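Long-range contacts in taurine:2-oxoglutarate aminotransferase (Bifidobacterium kashiwanohense PV20-2, PDB 6JIX), which probably transfers the amino group of taurine to 2-oxoglutarate, working as a pyridoxal 5'-phosphate-dependent transaminase: residues K47-S53 with M403-T409; M395-M399 with E413-N417. All blocks are in the same frame, centred on the assembly; numbering follows the deposited sequence.

Contact 1 (K47-S53 with M403-T409); sequences KRYTDMS and MDLGFST. With GLU (glutamic acid), chain N.
T50 and F407 sit side by side in a short parallel beta pairing. It joins strand 48-51 to the short, weakly bonded strand 407-408, outermost within this chain in a small four-stranded mixed sheet, beside a glutamate bound in this class-III aminotransferase. Two backbone bonds carry the pairing: T50 N gives its hydrogen to G406 O at 2.7 Å (164° at the hydrogen), and T50 O receives S408 N at 3.1 Å. Further on, S408 O takes two bonds from M52 N and S53 N, both weak and bent.

G406 marks how the second segment gets here. It is the C-prime residue of a Schellman motif ending helix 395-404, with F407 N bonded back to L402 O and G406 N to M403 O, and its positive phi favours glycine. K47 reaches across to the same place, its NZ donating to D404 O at 2.8 Å, at the C-terminal end of the helix, whose partial negative charge would probably favour a lysine there.

Two methionine-aromatic contacts flank the strands. M52 lies across F407, with CG almost on the ring normal, 3.5 Å from the F407 centroid; bends at chi2 (-57°) and chi3 (-70°) curl its CE back over the CE2 and CZ side of the ring. M403 comes over one face of Y49, its CE 4.0 Å from the Y49 centroid, while M403 O lies in the ring plane at the edge. The phenol OH of Y49 goes on to D43.

M403 and S408 also pack against Y86 of the second subunit. The D51 carboxylate, bonded to H63 and to the backbone of L55, lies near the bound glutamate. That ligand's N donates to T409 O at 3.2 Å, and its O is 2.6 Å from S408 OG.

Contact 2 (M395-M399 with E413-N417); sequences MPQIM and ETNIN
M395, I398 and M399, on one side of helix 395-404, close around I416, each taking a different branch of the isoleucine. M395 comes obliquely, with its CE 3.9 Å from I416 CG1. I398 crosses I416 at about a right angle, its CG2 3.7 Å from I416 CD1. M399 slides past I416 in the opposite direction, its SD 3.9 Å from I416 CG2. I398 also touches V439, V443 and L447 of helix 426-447.

This is helix-on-sheet packing. Strand 415-418 is outermost, within this chain, in a three-stranded antiparallel sheet in the C-terminal part of the fold, and the helix runs nearly along it, the short axes 9.6 Å apart and inclined by 30°.

A second set of contacts sets methionine carbons against backbone oxygens. M395 CG rests 3.3 Å from E413 O, and the chain then bends at chi2 (-72°) and chi3 (-44°), bringing SD over T414 and CE to 3.6 Å from N415 O. M399 CE reaches the same carbonyl, 3.7 Å from N415 O. With an alanine here, CG, SD and CE of M395 would be gone, which would probably open a gap beside I416 CG1 and leave the T414-N415 backbone with less packed against it.

The polar side chains of E413 and T414 find their partners elsewhere. E413 points away from the helix, and its carboxylate takes W157 NE1 and the backbone N of H389. T414, turned the same way, bonds through OG1 to I375 O and to the backbone N of A386.

In the fold
Both contacts are largely buried and both use helix 395-404, contact 2 at its beginning and contact 1 at its end. Contact 1 has the more exposed margin, at K47 and D404, and is joined by main-chain hydrogen bonds between strands; contact 2 is apolar methionine and isoleucine packing of helix on sheet. Only contact 1 holds residues of the glutamate pocket (D51, S53, S408 and T409) and touches the second subunit. The segments alternate along the chain, and T409 is where the contacts meet: its OG1 probably bonds N417 O at 2.7 Å, while its CG2 packs on I416 and its O on M399.

Contact 1 (K47-S53 with M403-T409)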
ATOM      1  N   LYS A  47     -23.030   0.242 -23.291  1.00 31.14           N
ATOM      2  CA  LYS A  47     -22.530   1.559 -23.672  1.00 34.72           C
ATOM      3  C   LYS A  47     -21.021   1.626 -23.473  1.00 33.30           C
ATOM      4  O   LYS A  47     -20.485   1.130 -22.480  1.00 38.62           O
ATOM      5  CB  LYS A  47     -23.207   2.687 -22.891  1.00 35.88           C
ATOM      6  CG  LYS A  47     -23.029   4.034 -23.610  1.00 33.96           C
ATOM      7  CD  LYS A  47     -22.980   5.229 -22.680  1.00 43.22           C
ATOM      8  CE  LYS A  47     -22.881   6.523 -23.487  1.00 42.18           C
ATOM      9  NZ  LYS A  47     -23.914   7.515 -23.070  1.00 45.70           N
ATOM     10  N   ARG A  48     -20.339   2.268 -24.408  1.00 29.71           N
ATOM     11  CA  ARG A  48     -18.887   2.307 -24.430  1.00 30.95           C
ATOM     12  C   ARG A  48     -18.387   3.669 -23.961  1.00 33.37           C
ATOM     13  O   ARG A  48     -18.862   4.710 -24.433  1.00 30.90           O
ATOM     14  CB  ARG A  48     -18.380   2.011 -25.844  1.00 30.11           C
ATOM     15  CG  ARG A  48     -16.897   2.236 -26.062  1.00 28.92           C
ATOM     16  CD  ARG A  48     -16.568   2.190 -27.528  1.00 28.08           C
ATOM     17  NE  ARG A  48     -16.744   3.503 -28.143  1.00 30.90           N
ATOM     18  CZ  ARG A  48     -16.087   3.909 -29.223  1.00 28.66           C
ATOM     19  NH1 ARG A  48     -15.218   3.097 -29.806  1.00 29.98           N
ATOM     20  NH2 ARG A  48     -16.302   5.117 -29.717  1.00 29.11           N
ATOM     21  N   TYR A  49     -17.416   3.657 -23.052  1.00 28.87           N
ATOM     22  CA  TYR A  49     -16.770   4.874 -22.581  1.00 31.19           C
ATOM     23  C   TYR A  49     -15.339   4.883 -23.097  1.00 27.50           C
ATOM     24  O   TYR A  49     -14.621   3.888 -22.959  1.00 30.51           O
ATOM     25  CB  TYR A  49     -16.821   4.962 -21.041  1.00 28.82           C
ATOM     26  CG  TYR A  49     -18.249   4.912 -20.548  1.00 31.00           C
ATOM     27  CD1 TYR A  49     -19.014   6.077 -20.421  1.00 31.13           C
ATOM     28  CD2 TYR A  49     -18.866   3.689 -20.289  1.00 30.09           C
ATOM     29  CE1 TYR A  49     -20.352   6.023 -20.017  1.00 32.43           C
ATOM     30  CE2 TYR A  49     -20.201   3.620 -19.882  1.00 33.25           C
ATOM     31  CZ  TYR A  49     -20.941   4.787 -19.749  1.00 38.20           C
ATOM     32  OH  TYR A  49     -22.259   4.693 -19.341  1.00 40.62           O
ATOM     33  N   THR A  50     -14.917   6.005 -23.666  1.00 25.70           N
ATOM     34  CA  THR A  50     -13.540   6.164 -24.106  1.00 28.18           C
ATOM     35  C   THR A  50     -12.766   6.725 -22.924  1.00 31.96           C
ATOM     36  O   THR A  50     -13.089   7.810 -22.417  1.00 33.67           O
ATOM     37  CB  THR A  50     -13.442   7.094 -25.323  1.00 30.27           C
ATOM     38  OG1 THR A  50     -14.528   6.835 -26.227  1.00 29.61           O
ATOM     39  CG2 THR A  50     -12.131   6.889 -26.070  1.00 25.17           C
ATOM     40  N   ASP A  51     -11.731   6.000 -22.500  1.00 26.33           N
ATOM     41  CA  ASP A  51     -11.055   6.306 -21.241  1.00 28.11           C
ATOM     42  C   ASP A  51     -10.041   7.431 -21.469  1.00 28.05           C
ATOM     43  O   ASP A  51      -8.825   7.233 -21.525  1.00 25.32           O
ATOM     44  CB  ASP A  51     -10.399   5.049 -20.689  1.00 26.42           C
ATOM     45  CG  ASP A  51      -9.867   5.238 -19.290  1.00 32.10           C
ATOM     46  OD1 ASP A  51     -10.201   6.268 -18.655  1.00 34.06           O
ATOM     47  OD2 ASP A  51      -9.116   4.347 -18.828  1.00 34.84           O
ATOM     48  N   MET A  52     -10.562   8.653 -21.556  1.00 26.07           N
ATOM     49  CA  MET A  52      -9.730   9.816 -21.834  1.00 28.46           C
ATOM     50  C   MET A  52      -8.903  10.292 -20.627  1.00 30.03           C
ATOM     51  O   MET A  52      -8.029  11.155 -20.798  1.00 30.24           O
ATOM     52  CB  MET A  52     -10.626  10.940 -22.364  1.00 26.74           C
ATOM     53  CG  MET A  52     -11.241  10.602 -23.705  1.00 30.55           C
ATOM     54  SD  MET A  52      -9.980  10.217 -24.947  1.00 27.96           S
ATOM     55  CE  MET A  52      -9.279  11.864 -25.169  1.00 31.30           C
ATOM     56  N   SER A  53      -9.105   9.727 -19.435  1.00 23.64           N
ATOM     57  CA  SER A  53      -8.275  10.039 -18.277  1.00 27.40           C
ATOM     58  C   SER A  53      -7.383   8.869 -17.873  1.00 30.61           C
ATOM     59  O   SER A  53      -6.745   8.922 -16.812  1.00 26.29           O
ATOM     60  CB  SER A  53      -9.148  10.435 -17.086  1.00 25.46           C
ATOM     61  OG  SER A  53      -9.696   9.269 -16.479  1.00 23.31           O
ATOM     62  N   MET A 403     -19.165  12.636 -19.671  1.00 34.57           N
ATOM     63  CA  MET A 403     -19.355  11.196 -19.542  1.00 33.52           C
ATOM     64  C   MET A 403     -20.524  10.719 -20.405  1.00 39.05           C
ATOM     65  O   MET A 403     -20.495   9.600 -20.929  1.00 37.60           O
ATOM     66  CB  MET A 403     -19.558  10.840 -18.055  1.00 28.30           C
ATOM     67  CG  MET A 403     -19.532   9.342 -17.653  1.00 22.84           C
ATOM     68  SD  MET A 403     -17.936   8.468 -17.853  1.00 34.28           S
ATOM     69  CE  MET A 403     -18.217   6.896 -17.041  1.00 20.89           C
ATOM     70  N   ASP A 404     -21.531  11.574 -20.607  1.00 42.40           N
ATOM     71  CA  ASP A 404     -22.713  11.204 -21.385  1.00 40.94           C
ATOM     72  C   ASP A 404     -22.395  10.958 -22.851  1.00 37.80           C
ATOM     73  O   ASP A 404     -23.080  10.159 -23.498  1.00 37.52           O
ATOM     74  CB  ASP A 404     -23.782  12.284 -21.253  1.00 40.33           C
ATOM     75  CG  ASP A 404     -24.402  12.306 -19.874  1.00 51.68           C
ATOM     76  OD1 ASP A 404     -24.877  13.385 -19.455  1.00 50.47           O
ATOM     77  OD2 ASP A 404     -24.390  11.238 -19.203  1.00 54.80           O
ATOM     78  N   LEU A 405     -21.399  11.654 -23.400  1.00 39.82           N
ATOM     79  CA  LEU A 405     -20.924  11.435 -24.763  1.00 36.06           C
ATOM     80  C   LEU A 405     -19.884  10.310 -24.854  1.00 36.41           C
ATOM     81  O   LEU A 405     -19.202  10.194 -25.880  1.00 34.35           O
ATOM     82  CB  LEU A 405     -20.341  12.733 -25.338  1.00 30.86           C
ATOM     83  CG  LEU A 405     -21.143  14.026 -25.185  1.00 35.04           C
ATOM     84  CD1 LEU A 405     -20.464  15.172 -25.918  1.00 32.33           C
ATOM     85  CD2 LEU A 405     -22.555  13.839 -25.689  1.00 31.27           C
ATOM     86  N   GLY A 406     -19.706   9.520 -23.792  1.00 35.77           N
ATOM     87  CA  GLY A 406     -18.672   8.499 -23.788  1.00 34.69           C
ATOM     88  C   GLY A 406     -17.258   9.024 -23.627  1.00 33.31           C
ATOM     89  O   GLY A 406     -16.298   8.272 -23.824  1.00 32.10           O
ATOM     90  N   PHE A 407     -17.098  10.286 -23.255  1.00 32.88           N
ATOM     91  CA  PHE A 407     -15.797  10.895 -23.003  1.00 32.10           C
ATOM     92  C   PHE A 407     -15.608  10.874 -21.490  1.00 33.02           C
ATOM     93  O   PHE A 407     -16.108  11.752 -20.782  1.00 34.63           O
ATOM     94  CB  PHE A 407     -15.757  12.305 -23.588  1.00 32.32           C
ATOM     95  CG  PHE A 407     -14.405  12.944 -23.569  1.00 28.10           C
ATOM     96  CD1 PHE A 407     -13.821  13.334 -22.375  1.00 28.09           C
ATOM     97  CD2 PHE A 407     -13.725  13.175 -24.754  1.00 27.90           C
ATOM     98  CE1 PHE A 407     -12.575  13.943 -22.368  1.00 32.98           C
ATOM     99  CE2 PHE A 407     -12.476  13.775 -24.755  1.00 28.35           C
ATOM    100  CZ  PHE A 407     -11.902  14.166 -23.562  1.00 31.91           C
ATOM    101  N   SER A 408     -14.917   9.842 -20.998  1.00 32.53           N
ATOM    102  CA  SER A 408     -14.751   9.607 -19.567  1.00 32.08           C
ATOM    103  C   SER A 408     -13.453  10.243 -19.082  1.00 27.72           C
ATOM    104  O   SER A 408     -12.364   9.853 -19.517  1.00 25.12           O
ATOM    105  CB  SER A 408     -14.756   8.107 -19.257  1.00 29.22           C
ATOM    106  OG  SER A 408     -13.947   7.819 -18.122  1.00 30.96           O
ATOM    107  N   THR A 409     -13.569  11.190 -18.155  1.00 30.04           N
ATOM    108  CA  THR A 409     -12.403  11.827 -17.561  1.00 29.00           C
ATOM    109  C   THR A 409     -12.776  12.313 -16.166  1.00 30.64           C
ATOM    110  O   THR A 409     -13.865  12.022 -15.653  1.00 34.32           O
ATOM    111  CB  THR A 409     -11.883  12.949 -18.473  1.00 29.14           C
ATOM    112  OG1 THR A 409     -10.566  13.336 -18.068  1.00 30.75           O
ATOM    113  CG2 THR A 409     -12.815  14.165 -18.462  1.00 26.04           C
TER
HETATM  114  N   GLU N 501     -13.850   9.349 -13.979  0.80 37.18           N
HETATM  115  CA  GLU N 501     -12.522   8.808 -14.211  0.80 34.58           C
HETATM  116  C   GLU N 501     -12.580   7.430 -14.874  0.80 36.32           C
HETATM  117  O   GLU N 501     -12.396   7.293 -16.138  0.80 35.48           O
HETATM  118  CB  GLU N 501     -11.841   8.676 -12.857  0.80 27.26           C
HETATM  119  CG  GLU N 501     -12.805   8.057 -11.864  0.80 28.14           C
HETATM  120  CD  GLU N 501     -12.226   8.058 -10.458  0.80 32.87           C
HETATM  121  OE1 GLU N 501     -11.733   9.150 -10.080  0.80 42.62           O
HETATM  122  OE2 GLU N 501     -12.232   7.021  -9.702  0.80 29.41           O
HETATM  123  OXT GLU N 501     -12.805   6.439 -14.136  0.80 27.69           O

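Contact 2 (M395-M399 with E413-N417)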
ATOM      1  N   MET A 395     -18.056  21.578 -11.286  1.00 38.89           N
ATOM      2  CA  MET A 395     -17.244  20.811 -12.220  1.00 37.91           C
ATOM      3  C   MET A 395     -17.760  19.389 -12.428  1.00 35.98           C
ATOM      4  O   MET A 395     -17.675  18.899 -13.567  1.00 32.47           O
ATOM      5  CB  MET A 395     -15.782  20.839 -11.754  1.00 32.86           C
ATOM      6  CG  MET A 395     -15.233  22.259 -11.633  1.00 27.88           C
ATOM      7  SD  MET A 395     -14.941  23.101 -13.216  1.00 37.53           S
ATOM      8  CE  MET A 395     -14.153  21.811 -14.162  1.00 35.67           C
ATOM      9  N   PRO A 396     -18.313  18.692 -11.429  1.00 38.28           N
ATOM     10  CA  PRO A 396     -18.864  17.355 -11.719  1.00 39.58           C
ATOM     11  C   PRO A 396     -19.977  17.379 -12.760  1.00 38.64           C
ATOM     12  O   PRO A 396     -20.092  16.442 -13.559  1.00 43.61           O
ATOM     13  CB  PRO A 396     -19.350  16.872 -10.343  1.00 31.47           C
ATOM     14  CG  PRO A 396     -18.479  17.584  -9.376  1.00 30.46           C
ATOM     15  CD  PRO A 396     -18.214  18.940  -9.978  1.00 34.55           C
ATOM     16  N   GLN A 397     -20.808  18.420 -12.762  1.00 37.79           N
ATOM     17  CA  GLN A 397     -21.791  18.617 -13.825  1.00 38.25           C
ATOM     18  C   GLN A 397     -21.145  18.525 -15.206  1.00 37.17           C
ATOM     19  O   GLN A 397     -21.646  17.829 -16.097  1.00 39.22           O
ATOM     20  CB  GLN A 397     -22.431  19.990 -13.648  1.00 38.69           C
ATOM     21  CG  GLN A 397     -23.913  20.074 -13.806  1.00 41.19           C
ATOM     22  CD  GLN A 397     -24.416  21.457 -13.434  1.00 56.38           C
ATOM     23  OE1 GLN A 397     -24.107  21.977 -12.354  1.00 56.21           O
ATOM     24  NE2 GLN A 397     -25.147  22.087 -14.355  1.00 54.64           N
ATOM     25  N   ILE A 398     -20.035  19.250 -15.400  1.00 36.86           N
ATOM     26  CA  ILE A 398     -19.303  19.230 -16.667  1.00 37.07           C
ATOM     27  C   ILE A 398     -18.733  17.845 -16.939  1.00 35.95           C
ATOM     28  O   ILE A 398     -18.781  17.341 -18.071  1.00 35.48           O
ATOM     29  CB  ILE A 398     -18.174  20.273 -16.640  1.00 34.43           C
ATOM     30  CG1 ILE A 398     -18.693  21.640 -16.203  1.00 34.16           C
ATOM     31  CG2 ILE A 398     -17.459  20.303 -17.981  1.00 31.48           C
ATOM     32  CD1 ILE A 398     -17.590  22.656 -16.044  1.00 37.28           C
ATOM     33  N   MET A 399     -18.162  17.222 -15.907  1.00 34.93           N
ATOM     34  CA  MET A 399     -17.612  15.882 -16.046  1.00 34.59           C
ATOM     35  C   MET A 399     -18.695  14.892 -16.447  1.00 35.91           C
ATOM     36  O   MET A 399     -18.417  13.931 -17.173  1.00 30.00           O
ATOM     37  CB  MET A 399     -16.942  15.465 -14.736  1.00 31.34           C
ATOM     38  CG  MET A 399     -15.417  15.320 -14.789  1.00 27.52           C
ATOM     39  SD  MET A 399     -14.519  16.621 -15.650  1.00 37.01           S
ATOM     40  CE  MET A 399     -14.174  17.758 -14.295  1.00 34.99           C
ATOM     41  N   GLU A 413     -10.446  20.618  -8.536  1.00 24.65           N
ATOM     42  CA  GLU A 413     -10.515  22.079  -8.450  1.00 29.53           C
ATOM     43  C   GLU A 413     -11.265  22.610  -9.669  1.00 32.28           C
ATOM     44  O   GLU A 413     -12.452  22.275  -9.841  1.00 30.98           O
ATOM     45  CB  GLU A 413      -9.092  22.621  -8.276  1.00 28.27           C
ATOM     46  CG  GLU A 413      -8.472  22.372  -6.909  1.00 29.78           C
ATOM     47  CD  GLU A 413      -9.507  22.215  -5.802  1.00 34.33           C
ATOM     48  OE1 GLU A 413     -10.430  23.066  -5.688  1.00 35.58           O
ATOM     49  OE2 GLU A 413      -9.388  21.234  -5.038  1.00 31.95           O
ATOM     50  N   THR A 414     -10.650  23.444 -10.508  1.00 25.47           N
ATOM     51  CA  THR A 414     -11.310  24.141 -11.603  1.00 30.22           C
ATOM     52  C   THR A 414     -10.866  23.589 -12.954  1.00 33.08           C
ATOM     53  O   THR A 414     -10.970  24.287 -13.969  1.00 30.07           O
ATOM     54  CB  THR A 414     -11.039  25.660 -11.513  1.00 34.00           C
ATOM     55  OG1 THR A 414     -12.082  26.407 -12.147  1.00 33.18           O
ATOM     56  CG2 THR A 414      -9.723  26.060 -12.173  1.00 28.96           C
ATOM     57  N   ASN A 415     -10.376  22.341 -12.984  1.00 35.80           N
ATOM     58  CA  ASN A 415      -9.741  21.780 -14.170  1.00 29.18           C
ATOM     59  C   ASN A 415     -10.477  20.570 -14.707  1.00 25.53           C
ATOM     60  O   ASN A 415     -11.138  19.830 -13.973  1.00 29.22           O
ATOM     61  CB  ASN A 415      -8.301  21.380 -13.898  1.00 20.98           C
ATOM     62  CG  ASN A 415      -7.537  22.483 -13.246  1.00 26.61           C
ATOM     63  OD1 ASN A 415      -7.361  22.501 -12.017  1.00 26.92           O
ATOM     64  ND2 ASN A 415      -7.120  23.456 -14.049  1.00 28.25           N
ATOM     65  N   ILE A 416     -10.333  20.392 -16.015  1.00 29.08           N
ATOM     66  CA  ILE A 416     -10.641  19.150 -16.701  1.00 29.44           C
ATOM     67  C   ILE A 416      -9.320  18.560 -17.162  1.00 29.70           C
ATOM     68  O   ILE A 416      -8.522  19.241 -17.819  1.00 29.89           O
ATOM     69  CB  ILE A 416     -11.600  19.364 -17.885  1.00 27.04           C
ATOM     70  CG1 ILE A 416     -12.803  20.205 -17.443  1.00 29.65           C
ATOM     71  CG2 ILE A 416     -12.081  18.030 -18.376  1.00 28.32           C
ATOM     72  CD1 ILE A 416     -13.815  20.469 -18.520  1.00 22.39           C
ATOM     73  N   ASN A 417      -9.075  17.312 -16.791  1.00 30.68           N
ATOM     74  CA  ASN A 417      -7.908  16.613 -17.297  1.00 32.71           C
ATOM     75  C   ASN A 417      -8.217  15.991 -18.644  1.00 32.46           C
ATOM     76  O   ASN A 417      -9.347  15.568 -18.913  1.00 34.50           O
ATOM     77  CB  ASN A 417      -7.458  15.511 -16.335  1.00 30.96           C
ATOM     78  CG  ASN A 417      -7.087  16.049 -14.971  1.00 33.80           C
ATOM     79  OD1 ASN A 417      -6.486  17.119 -14.866  1.00 28.10           O
ATOM     80  ND2 ASN A 417      -7.436  15.307 -13.915  1.00 33.54           N
TER